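Local coordinates for G-protein interacting protein 1 (Dictyostelium discoideum, PDB 5Z1N) that probably binds heterotrimeric G proteins, sequestering them in the cytosol for wide-range chemotaxis, through a helical TNFAIP8-like C-terminal region that holds phospholipid, at residues 80-85 / 89-94. Numbering follows the deposited sequence.
Sequences FRYYGV and ADLVVI
Y82 overlaps the methyl ends of L91 and I94, its CB and the CG, CD2 and CE2 atoms of its ring meeting them. The tightest approach is at the root of the side chain, where CB of Y82 stands 3.6 Å from CD2 of L91 and 3.9 Å from its CD1, so both branches of the leucine fork meet it. CD2 of L91 also reaches the ring at CG of Y82, 3.9 Å away. Further out, CE2 of Y82 is 4.0 Å from CD1 of I94, and the two side chains are set at about a right angle. Both methyls approach the ring obliquely. In L91, CG is anti to the carbonyl carbon (chi1 -56°) and CD1 anti to CA (chi2 174°), which turns the second branch, CD2, toward CB and CG of Y82. The CD methylene of R81, 3.3 Å above the ring plane and over its centre, covers one face of Y82.

Within the all-helical TNFAIP8-like region, Y82, in the loop that follows helix 59-81, thus packs on L91 and on I94, the latter in the first turn of helix 92-113. L91 also touches W142 of helix 135-144, while I94 lies against R78 and A79 of helix 59-81; its side chain is about 12 Å from the bound phosphatidylethanolamine. An alanine in place of Y82 would keep CB beside L91 but would probably leave CD1 of I94 without its aromatic partner and CD of R81 without the ring face it lies over. With 138 Å² buried, the contact rests on van der Waals packing of carbons, with no polar atom engaged between the two segments.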
loop_
_atom_site.group_PDB
_atom_site.type_symbol
_atom_site.label_atom_id
_atom_site.label_comp_id
_atom_site.label_asym_id
_atom_site.label_seq_id
_atom_site.Cartn_x
_atom_site.Cartn_y
_atom_site.Cartn_z
ATOM N N PHE A 80 -4.541 4.455 13.628
ATOM C CA PHE A 80 -5.980 4.399 13.469
ATOM C C PHE A 80 -6.683 4.234 14.805
ATOM O O PHE A 80 -7.869 4.566 14.906
ATOM C CB PHE A 80 -6.383 3.273 12.522
ATOM C CG PHE A 80 -7.851 3.259 12.211
ATOM C CD1 PHE A 80 -8.415 4.265 11.444
ATOM C CD2 PHE A 80 -8.673 2.259 12.708
ATOM C CE1 PHE A 80 -9.771 4.269 11.167
ATOM C CE2 PHE A 80 -10.030 2.256 12.432
ATOM C CZ PHE A 80 -10.578 3.261 11.662
ATOM N N ARG A 81 -5.977 3.759 15.838
ATOM C CA ARG A 81 -6.606 3.695 17.155
ATOM C C ARG A 81 -7.018 5.083 17.629
ATOM O O ARG A 81 -7.985 5.220 18.389
ATOM C CB ARG A 81 -5.663 3.029 18.162
ATOM C CG ARG A 81 -6.208 2.952 19.592
ATOM C CD ARG A 81 -5.670 4.094 20.443
ATOM N NE ARG A 81 -6.137 4.057 21.826
ATOM C CZ ARG A 81 -7.253 4.640 22.248
ATOM N NH1 ARG A 81 -7.600 4.563 23.525
ATOM N NH2 ARG A 81 -8.028 5.293 21.394
ATOM N N TYR A 82 -6.318 6.122 17.174
ATOM C CA TYR A 82 -6.612 7.493 17.562
ATOM C C TYR A 82 -7.376 8.258 16.492
ATOM O O TYR A 82 -7.621 9.456 16.664
ATOM C CB TYR A 82 -5.315 8.232 17.909
ATOM C CG TYR A 82 -4.499 7.524 18.963
ATOM C CD1 TYR A 82 -4.806 7.657 20.312
ATOM C CD2 TYR A 82 -3.437 6.699 18.608
ATOM C CE1 TYR A 82 -4.063 6.998 21.283
ATOM C CE2 TYR A 82 -2.691 6.039 19.568
ATOM C CZ TYR A 82 -3.009 6.190 20.903
ATOM O OH TYR A 82 -2.268 5.526 21.852
ATOM N N TYR A 83 -7.759 7.603 15.400
ATOM C CA TYR A 83 -8.524 8.280 14.360
ATOM C C TYR A 83 -9.876 8.709 14.911
ATOM O O TYR A 83 -10.660 7.876 15.378
ATOM C CB TYR A 83 -8.703 7.369 13.148
ATOM C CG TYR A 83 -9.540 7.985 12.045
ATOM C CD1 TYR A 83 -9.037 9.006 11.251
ATOM C CD2 TYR A 83 -10.837 7.546 11.801
ATOM C CE1 TYR A 83 -9.803 9.575 10.240
ATOM C CE2 TYR A 83 -11.609 8.107 10.793
ATOM C CZ TYR A 83 -11.087 9.120 10.019
ATOM O OH TYR A 83 -11.852 9.673 9.021
ATOM N N GLY A 84 -10.139 10.012 14.867
ATOM C CA GLY A 84 -11.373 10.564 15.375
ATOM C C GLY A 84 -11.299 11.103 16.786
ATOM O O GLY A 84 -12.221 11.811 17.202
ATOM N N VAL A 85 -10.243 10.794 17.537
ATOM C CA VAL A 85 -10.079 11.327 18.886
ATOM C C VAL A 85 -8.827 12.176 19.044
ATOM O O VAL A 85 -8.708 12.889 20.053
ATOM C CB VAL A 85 -10.099 10.207 19.952
ATOM C CG1 VAL A 85 -11.488 9.588 20.047
ATOM C CG2 VAL A 85 -9.062 9.144 19.645
ATOM N N ALA A 89 -1.753 16.061 13.635
ATOM C CA ALA A 89 -0.507 16.640 14.127
ATOM C C ALA A 89 -0.035 15.950 15.400
ATOM O O ALA A 89 1.174 15.840 15.638
ATOM C CB ALA A 89 -0.682 18.140 14.368
ATOM N N ASP A 90 -0.967 15.473 16.221
ATOM C CA ASP A 90 -0.621 14.748 17.435
ATOM C C ASP A 90 -0.189 13.312 17.165
ATOM O O ASP A 90 0.257 12.631 18.095
ATOM C CB ASP A 90 -1.814 14.752 18.395
ATOM C CG ASP A 90 -2.206 16.149 18.829
ATOM O OD1 ASP A 90 -1.298 16.944 19.152
ATOM O OD2 ASP A 90 -3.417 16.454 18.841
ATOM N N LEU A 91 -0.300 12.843 15.922
ATOM C CA LEU A 91 -0.036 11.454 15.568
ATOM C C LEU A 91 1.141 11.296 14.611
ATOM O O LEU A 91 1.411 10.173 14.163
ATOM C CB LEU A 91 -1.289 10.826 14.952
ATOM C CG LEU A 91 -2.542 10.897 15.826
ATOM C CD1 LEU A 91 -3.768 10.386 15.075
ATOM C CD2 LEU A 91 -2.320 10.106 17.111
ATOM N N VAL A 92 1.851 12.383 14.290
ATOM C CA VAL A 92 2.909 12.302 13.286
ATOM C C VAL A 92 3.955 11.270 13.692
ATOM O O VAL A 92 4.421 10.480 12.859
ATOM C CB VAL A 92 3.532 13.691 13.035
ATOM C CG1 VAL A 92 2.523 14.602 12.362
ATOM C CG2 VAL A 92 4.029 14.318 14.330
ATOM N N VAL A 93 4.285 11.211 14.988
ATOM C CA VAL A 93 5.304 10.279 15.464
ATOM C C VAL A 93 4.948 8.844 15.093
ATOM O O VAL A 93 5.836 8.035 14.802
ATOM C CB VAL A 93 5.515 10.442 16.983
ATOM C CG1 VAL A 93 4.233 10.131 17.748
ATOM C CG2 VAL A 93 6.665 9.564 17.463
ATOM N N ILE A 94 3.656 8.508 15.070
ATOM C CA ILE A 94 3.255 7.186 14.598
ATOM C C ILE A 94 3.234 7.148 13.078
ATOM O O ILE A 94 3.797 6.242 12.450
ATOM C CB ILE A 94 1.883 6.790 15.176
ATOM C CG1 ILE A 94 1.896 6.820 16.705
ATOM C CG2 ILE A 94 1.480 5.413 14.669
ATOM C CD1 ILE A 94 0.539 6.528 17.332
#